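Local coordinates for malonyl CoA-acyl carrier protein transacylase (Clostridium perfringens, PDB 3PTW) that probably transfers malonyl groups from coenzyme A to acyl carrier protein, the step that supplies malonyl units for fatty acid synthesis, at residues Y15-F26 with N294-E302. Sequence-based numbering, arbitrary orientation.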
ATOM      1  N   TYR A  15      10.957  -4.641  -7.029  1.00 35.10           N
ATOM      2  CA  TYR A  15      12.006  -5.485  -7.610  1.00 35.69           C
ATOM      3  C   TYR A  15      12.808  -4.676  -8.620  1.00 36.77           C
ATOM      4  O   TYR A  15      12.298  -3.711  -9.219  1.00 36.23           O
ATOM      5  CB  TYR A  15      11.423  -6.741  -8.284  1.00 35.17           C
ATOM      6  CG  TYR A  15      10.378  -6.473  -9.367  1.00 35.24           C
ATOM      7  CD1 TYR A  15      10.734  -6.386 -10.724  1.00 34.78           C
ATOM      8  CD2 TYR A  15       9.031  -6.332  -9.029  1.00 33.35           C
ATOM      9  CE1 TYR A  15       9.760  -6.134 -11.713  1.00 35.24           C
ATOM     10  CE2 TYR A  15       8.060  -6.082  -9.994  1.00 33.54           C
ATOM     11  CZ  TYR A  15       8.413  -5.990 -11.324  1.00 34.43           C
ATOM     12  OH  TYR A  15       7.414  -5.756 -12.254  1.00 34.62           O
ATOM     13  N   VAL A  16      14.069  -5.071  -8.796  1.00 37.41           N
ATOM     14  CA  VAL A  16      14.950  -4.431  -9.758  1.00 37.46           C
ATOM     15  C   VAL A  16      14.371  -4.597 -11.159  1.00 37.26           C
ATOM     16  O   VAL A  16      14.033  -5.705 -11.571  1.00 37.60           O
ATOM     17  CB  VAL A  16      16.377  -5.032  -9.698  1.00 38.59           C
ATOM     18  CG1 VAL A  16      17.313  -4.282 -10.627  1.00 44.12           C
ATOM     19  CG2 VAL A  16      16.905  -5.004  -8.266  1.00 43.41           C
ATOM     20  N   GLY A  17      14.263  -3.487 -11.883  1.00 37.53           N
ATOM     21  CA  GLY A  17      13.710  -3.483 -13.236  1.00 38.38           C
ATOM     22  C   GLY A  17      12.237  -3.092 -13.292  1.00 37.96           C
ATOM     23  O   GLY A  17      11.696  -2.909 -14.373  1.00 38.45           O
ATOM     24  N   MET A  18      11.574  -2.955 -12.142  1.00 37.15           N
ATOM     25  CA  MET A  18      10.184  -2.477 -12.154  1.00 36.14           C
ATOM     26  C   MET A  18      10.142  -1.100 -12.830  1.00 36.38           C
ATOM     27  O   MET A  18      11.107  -0.327 -12.758  1.00 36.59           O
ATOM     28  CB  MET A  18       9.582  -2.449 -10.747  1.00 34.82           C
ATOM     29  CG  MET A  18      10.132  -1.355  -9.833  1.00 35.65           C
ATOM     30  SD  MET A  18       9.481  -1.474  -8.160  1.00 33.61           S
ATOM     31  CE  MET A  18      10.283  -0.038  -7.417  1.00 34.53           C
ATOM     32  N   GLY A  19       9.058  -0.825 -13.548  1.00 36.17           N
ATOM     33  CA  GLY A  19       8.909   0.445 -14.257  1.00 35.64           C
ATOM     34  C   GLY A  19       9.583   0.556 -15.608  1.00 36.57           C
ATOM     35  O   GLY A  19       9.191   1.386 -16.437  1.00 36.61           O
ATOM     36  N   LYS A  20      10.600  -0.272 -15.840  1.00 36.94           N
ATOM     37  CA  LYS A  20      11.423  -0.144 -17.030  1.00 37.40           C
ATOM     38  C   LYS A  20      10.642  -0.322 -18.334  1.00 37.17           C
ATOM     39  O   LYS A  20      10.826   0.454 -19.265  1.00 37.99           O
ATOM     40  CB  LYS A  20      12.621  -1.105 -16.965  1.00 38.45           C
ATOM     41  CG  LYS A  20      13.475  -1.146 -18.218  1.00 41.99           C
ATOM     42  CD  LYS A  20      14.565  -0.096 -18.168  1.00 40.34           C
ATOM     43  CE  LYS A  20      15.808  -0.556 -18.928  1.00 44.06           C
ATOM     44  NZ  LYS A  20      15.798  -0.095 -20.344  1.00 41.40           N
ATOM     45  N   GLU A  21       9.768  -1.323 -18.407  1.00 36.70           N
ATOM     46  CA  GLU A  21       9.032  -1.578 -19.660  1.00 36.72           C
ATOM     47  C   GLU A  21       8.103  -0.428 -20.014  1.00 36.68           C
ATOM     48  O   GLU A  21       7.986  -0.060 -21.189  1.00 37.46           O
ATOM     49  CB  GLU A  21       8.277  -2.910 -19.628  1.00 36.08           C
ATOM     50  CG  GLU A  21       9.189  -4.128 -19.712  1.00 45.92           C
ATOM     51  CD  GLU A  21       8.437  -5.447 -19.779  1.00 36.53           C
ATOM     52  OE1 GLU A  21       7.195  -5.463 -19.891  1.00 45.24           O
ATOM     53  OE2 GLU A  21       9.106  -6.488 -19.732  1.00 46.97           O
ATOM     54  N   PHE A  22       7.459   0.152 -19.001  1.00 35.16           N
ATOM     55  CA  PHE A  22       6.672   1.369 -19.217  1.00 34.33           C
ATOM     56  C   PHE A  22       7.545   2.557 -19.573  1.00 35.45           C
ATOM     57  O   PHE A  22       7.183   3.357 -20.445  1.00 35.19           O
ATOM     58  CB  PHE A  22       5.794   1.689 -18.010  1.00 32.18           C
ATOM     59  CG  PHE A  22       4.462   1.010 -18.063  1.00 38.89           C
ATOM     60  CD1 PHE A  22       3.327   1.719 -18.445  1.00 31.32           C
ATOM     61  CD2 PHE A  22       4.348  -0.349 -17.783  1.00 31.19           C
ATOM     62  CE1 PHE A  22       2.086   1.094 -18.515  1.00 38.56           C
ATOM     63  CE2 PHE A  22       3.117  -0.983 -17.856  1.00 39.08           C
ATOM     64  CZ  PHE A  22       1.978  -0.252 -18.226  1.00 31.24           C
ATOM     65  N   PHE A  23       8.686   2.661 -18.893  1.00 36.42           N
ATOM     66  CA  PHE A  23       9.637   3.744 -19.130  1.00 37.64           C
ATOM     67  C   PHE A  23      10.033   3.768 -20.600  1.00 38.82           C
ATOM     68  O   PHE A  23      10.014   4.826 -21.220  1.00 39.08           O
ATOM     69  CB  PHE A  23      10.888   3.594 -18.248  1.00 37.89           C
ATOM     70  CG  PHE A  23      11.954   4.629 -18.524  1.00 39.56           C
ATOM     71  CD1 PHE A  23      11.981   5.830 -17.813  1.00 38.10           C
ATOM     72  CD2 PHE A  23      12.924   4.413 -19.513  1.00 39.82           C
ATOM     73  CE1 PHE A  23      12.960   6.793 -18.074  1.00 40.01           C
ATOM     74  CE2 PHE A  23      13.903   5.370 -19.789  1.00 41.29           C
ATOM     75  CZ  PHE A  23      13.923   6.560 -19.067  1.00 39.99           C
ATOM     76  N   ASP A  24      10.371   2.595 -21.141  1.00 39.76           N
ATOM     77  CA  ASP A  24      10.843   2.469 -22.522  1.00 41.50           C
ATOM     78  C   ASP A  24       9.751   2.555 -23.578  1.00 41.25           C
ATOM     79  O   ASP A  24      10.036   2.817 -24.745  1.00 41.66           O
ATOM     80  CB  ASP A  24      11.617   1.160 -22.710  1.00 42.83           C
ATOM     81  CG  ASP A  24      12.894   1.114 -21.894  1.00 37.21           C
ATOM     82  OD1 ASP A  24      13.376   2.181 -21.487  1.00 43.17           O
ATOM     83  OD2 ASP A  24      13.423   0.003 -21.669  1.00 44.06           O
ATOM     84  N   ASN A  25       8.503   2.338 -23.180  1.00 40.43           N
ATOM     85  CA  ASN A  25       7.432   2.182 -24.173  1.00 40.90           C
ATOM     86  C   ASN A  25       6.368   3.270 -24.150  1.00 40.06           C
ATOM     87  O   ASN A  25       5.578   3.382 -25.083  1.00 40.30           O
ATOM     88  CB  ASN A  25       6.792   0.796 -24.047  1.00 41.13           C
ATOM     89  CG  ASN A  25       7.767  -0.312 -24.363  1.00 38.37           C
ATOM     90  OD1 ASN A  25       8.040  -0.594 -25.524  1.00 43.06           O
ATOM     91  ND2 ASN A  25       8.315  -0.932 -23.329  1.00 41.78           N
ATOM     92  N   PHE A  26       6.351   4.069 -23.083  1.00 39.21           N
ATOM     93  CA  PHE A  26       5.403   5.167 -22.987  1.00 39.19           C
ATOM     94  C   PHE A  26       6.102   6.456 -22.590  1.00 40.41           C
ATOM     95  O   PHE A  26       6.776   6.505 -21.559  1.00 40.58           O
ATOM     96  CB  PHE A  26       4.258   4.800 -22.032  1.00 37.76           C
ATOM     97  CG  PHE A  26       3.576   3.514 -22.396  1.00 36.09           C
ATOM     98  CD1 PHE A  26       2.732   3.451 -23.509  1.00 38.01           C
ATOM     99  CD2 PHE A  26       3.836   2.349 -21.682  1.00 37.37           C
ATOM    100  CE1 PHE A  26       2.128   2.246 -23.873  1.00 36.83           C
ATOM    101  CE2 PHE A  26       3.237   1.137 -22.036  1.00 36.12           C
ATOM    102  CZ  PHE A  26       2.381   1.087 -23.132  1.00 37.93           C
ATOM    103  N   ASN A 294      -4.360  -6.719 -13.179  1.00 32.62           N
ATOM    104  CA  ASN A 294      -3.175  -5.996 -12.719  1.00 31.85           C
ATOM    105  C   ASN A 294      -2.342  -5.488 -13.887  1.00 32.90           C
ATOM    106  O   ASN A 294      -2.354  -6.085 -14.976  1.00 33.69           O
ATOM    107  CB  ASN A 294      -2.313  -6.848 -11.771  1.00 30.78           C
ATOM    108  CG  ASN A 294      -1.448  -7.867 -12.514  1.00 36.83           C
ATOM    109  OD1 ASN A 294      -1.912  -8.954 -12.835  1.00 31.76           O
ATOM    110  ND2 ASN A 294      -0.194  -7.503 -12.807  1.00 30.60           N
ATOM    111  N   VAL A 295      -1.656  -4.365 -13.670  1.00 33.36           N
ATOM    112  CA  VAL A 295      -0.667  -3.862 -14.632  1.00 34.99           C
ATOM    113  C   VAL A 295       0.645  -3.536 -13.921  1.00 35.36           C
ATOM    114  O   VAL A 295       0.669  -2.713 -13.012  1.00 35.67           O
ATOM    115  CB  VAL A 295      -1.149  -2.604 -15.433  1.00 35.36           C
ATOM    116  CG1 VAL A 295      -0.241  -2.371 -16.631  1.00 33.22           C
ATOM    117  CG2 VAL A 295      -2.607  -2.738 -15.906  1.00 33.06           C
ATOM    118  N   GLU A 296       1.717  -4.209 -14.331  1.00 36.21           N
ATOM    119  CA  GLU A 296       3.088  -3.928 -13.871  1.00 36.65           C
ATOM    120  C   GLU A 296       4.083  -3.927 -15.036  1.00 37.35           C
ATOM    121  O   GLU A 296       5.198  -3.436 -14.904  1.00 37.39           O
ATOM    122  CB  GLU A 296       3.540  -4.935 -12.789  1.00 37.53           C
ATOM    123  CG  GLU A 296       3.799  -6.392 -13.262  1.00 39.26           C
ATOM    124  CD  GLU A 296       4.223  -7.334 -12.115  1.00 39.10           C
ATOM    125  OE1 GLU A 296       5.197  -7.023 -11.390  1.00 38.74           O
ATOM    126  OE2 GLU A 296       3.573  -8.387 -11.937  1.00 39.44           O
ATOM    127  N   ASP A 297       3.677  -4.487 -16.176  1.00 38.18           N
ATOM    128  CA  ASP A 297       4.565  -4.594 -17.334  1.00 39.61           C
ATOM    129  C   ASP A 297       3.750  -4.698 -18.610  1.00 39.51           C
ATOM    130  O   ASP A 297       2.532  -4.533 -18.580  1.00 39.28           O
ATOM    131  CB  ASP A 297       5.572  -5.762 -17.189  1.00 41.13           C
ATOM    132  CG  ASP A 297       4.914  -7.086 -16.795  1.00 50.87           C
ATOM    133  OD1 ASP A 297       3.717  -7.297 -17.089  1.00 41.95           O
ATOM    134  OD2 ASP A 297       5.611  -7.930 -16.188  1.00 42.14           O
ATOM    135  N   LEU A 298       4.419  -4.965 -19.726  1.00 39.74           N
ATOM    136  CA  LEU A 298       3.737  -5.110 -21.013  1.00 40.05           C
ATOM    137  C   LEU A 298       2.743  -6.268 -21.068  1.00 39.92           C
ATOM    138  O   LEU A 298       1.625  -6.094 -21.546  1.00 39.96           O
ATOM    139  CB  LEU A 298       4.752  -5.220 -22.149  1.00 40.83           C
ATOM    140  CG  LEU A 298       5.055  -3.962 -22.969  1.00 53.26           C
ATOM    141  CD1 LEU A 298       4.879  -2.662 -22.178  1.00 40.09           C
ATOM    142  CD2 LEU A 298       6.456  -4.054 -23.592  1.00 42.13           C
ATOM    143  N   LYS A 299       3.147  -7.444 -20.584  1.00 39.87           N
ATOM    144  CA  LYS A 299       2.275  -8.617 -20.626  1.00 40.15           C
ATOM    145  C   LYS A 299       0.979  -8.411 -19.809  1.00 37.37           C
ATOM    146  O   LYS A 299      -0.120  -8.669 -20.295  1.00 36.91           O
ATOM    147  CB  LYS A 299       3.037  -9.874 -20.185  1.00 42.55           C
ATOM    148  CG  LYS A 299       2.293 -11.190 -20.456  1.00 53.39           C
ATOM    149  CD  LYS A 299       2.990 -12.410 -19.833  1.00 45.94           C
ATOM    150  CE  LYS A 299       3.078 -12.317 -18.310  1.00 52.96           C
ATOM    151  NZ  LYS A 299       3.189 -13.654 -17.645  1.00 47.02           N
ATOM    152  N   SER A 300       1.112  -7.912 -18.587  1.00 35.13           N
ATOM    153  CA  SER A 300      -0.053  -7.675 -17.738  1.00 33.59           C
ATOM    154  C   SER A 300      -0.906  -6.531 -18.282  1.00 32.87           C
ATOM    155  O   SER A 300      -2.128  -6.591 -18.216  1.00 32.42           O
ATOM    156  CB  SER A 300       0.383  -7.414 -16.291  1.00 32.51           C
ATOM    157  OG  SER A 300       1.258  -6.305 -16.241  1.00 34.18           O
ATOM    158  N   LEU A 301      -0.261  -5.510 -18.855  1.00 32.99           N
ATOM    159  CA  LEU A 301      -0.981  -4.407 -19.507  1.00 33.16           C
ATOM    160  C   LEU A 301      -1.918  -4.911 -20.591  1.00 34.93           C
ATOM    161  O   LEU A 301      -3.106  -4.542 -20.629  1.00 34.49           O
ATOM    162  CB  LEU A 301      -0.021  -3.376 -20.118  1.00 31.55           C
ATOM    163  CG  LEU A 301      -0.640  -2.311 -21.045  1.00 33.09           C
ATOM    164  CD1 LEU A 301      -1.538  -1.312 -20.282  1.00 30.35           C
ATOM    165  CD2 LEU A 301       0.430  -1.551 -21.794  1.00 31.30           C
ATOM    166  N   GLU A 302      -1.360  -5.753 -21.458  1.00 36.56           N
ATOM    167  CA  GLU A 302      -2.057  -6.271 -22.626  1.00 38.41           C
ATOM    168  C   GLU A 302      -3.180  -7.213 -22.225  1.00 38.46           C
ATOM    169  O   GLU A 302      -4.265  -7.150 -22.802  1.00 38.03           O
ATOM    170  CB  GLU A 302      -1.078  -6.958 -23.587  1.00 40.45           C
ATOM    171  CG  GLU A 302      -0.028  -6.020 -24.195  1.00 57.27           C
ATOM    172  CD  GLU A 302      -0.617  -4.947 -25.109  1.00 42.31           C
ATOM    173  OE1 GLU A 302      -1.709  -4.411 -24.813  1.00 57.23           O
ATOM    174  OE2 GLU A 302       0.028  -4.634 -26.134  1.00 58.61           O
TER
HETATM  175  O   HOH W   1       5.862  -7.993 -20.091  1.00 37.38           O
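With its CG beside the backbone N (chi1 -72°) and the chain extended beyond it, Glu21 reaches from helix 20-25 to the first turn of helix 298-315. There OE1 accepts a nearly straight bond from Leu298 N (2.8 Å), the N-H pointing at the oxygen almost in line with its C-O bond, and a water links the same oxygen to Lys299 N. Glu21 thus supplements Asp297, the N-cap, whose OD1 takes both Ser300 N and Ser300 OG; the N-terminal end of helix 298-315 would probably stabilise negative charge on Glu21, partly offsetting the nearby Asp297 carboxylate. A second polar link lies at Tyr15 and Glu296. Tyr15 OH donates to Glu296 OE1 (2.7 Å), approaching from the anti side and tilted 29° from the plane of the carboxylate, while Gly276 N and Lys277 also hold this group. On the apolar side, Phe22 CZ presses on Val295 CG1 (3.5 Å), and Phe26, from the same segment, sets CE2 over the rim of one Phe22 face. Leu301 CD2 meets Phe26 CZ at 3.5 Å. The contact thereby joins the short helix 20-25 to the turn from edge strand 291-295 into helix 298-315, with helix 59-79 packing against Phe22 and Leu301.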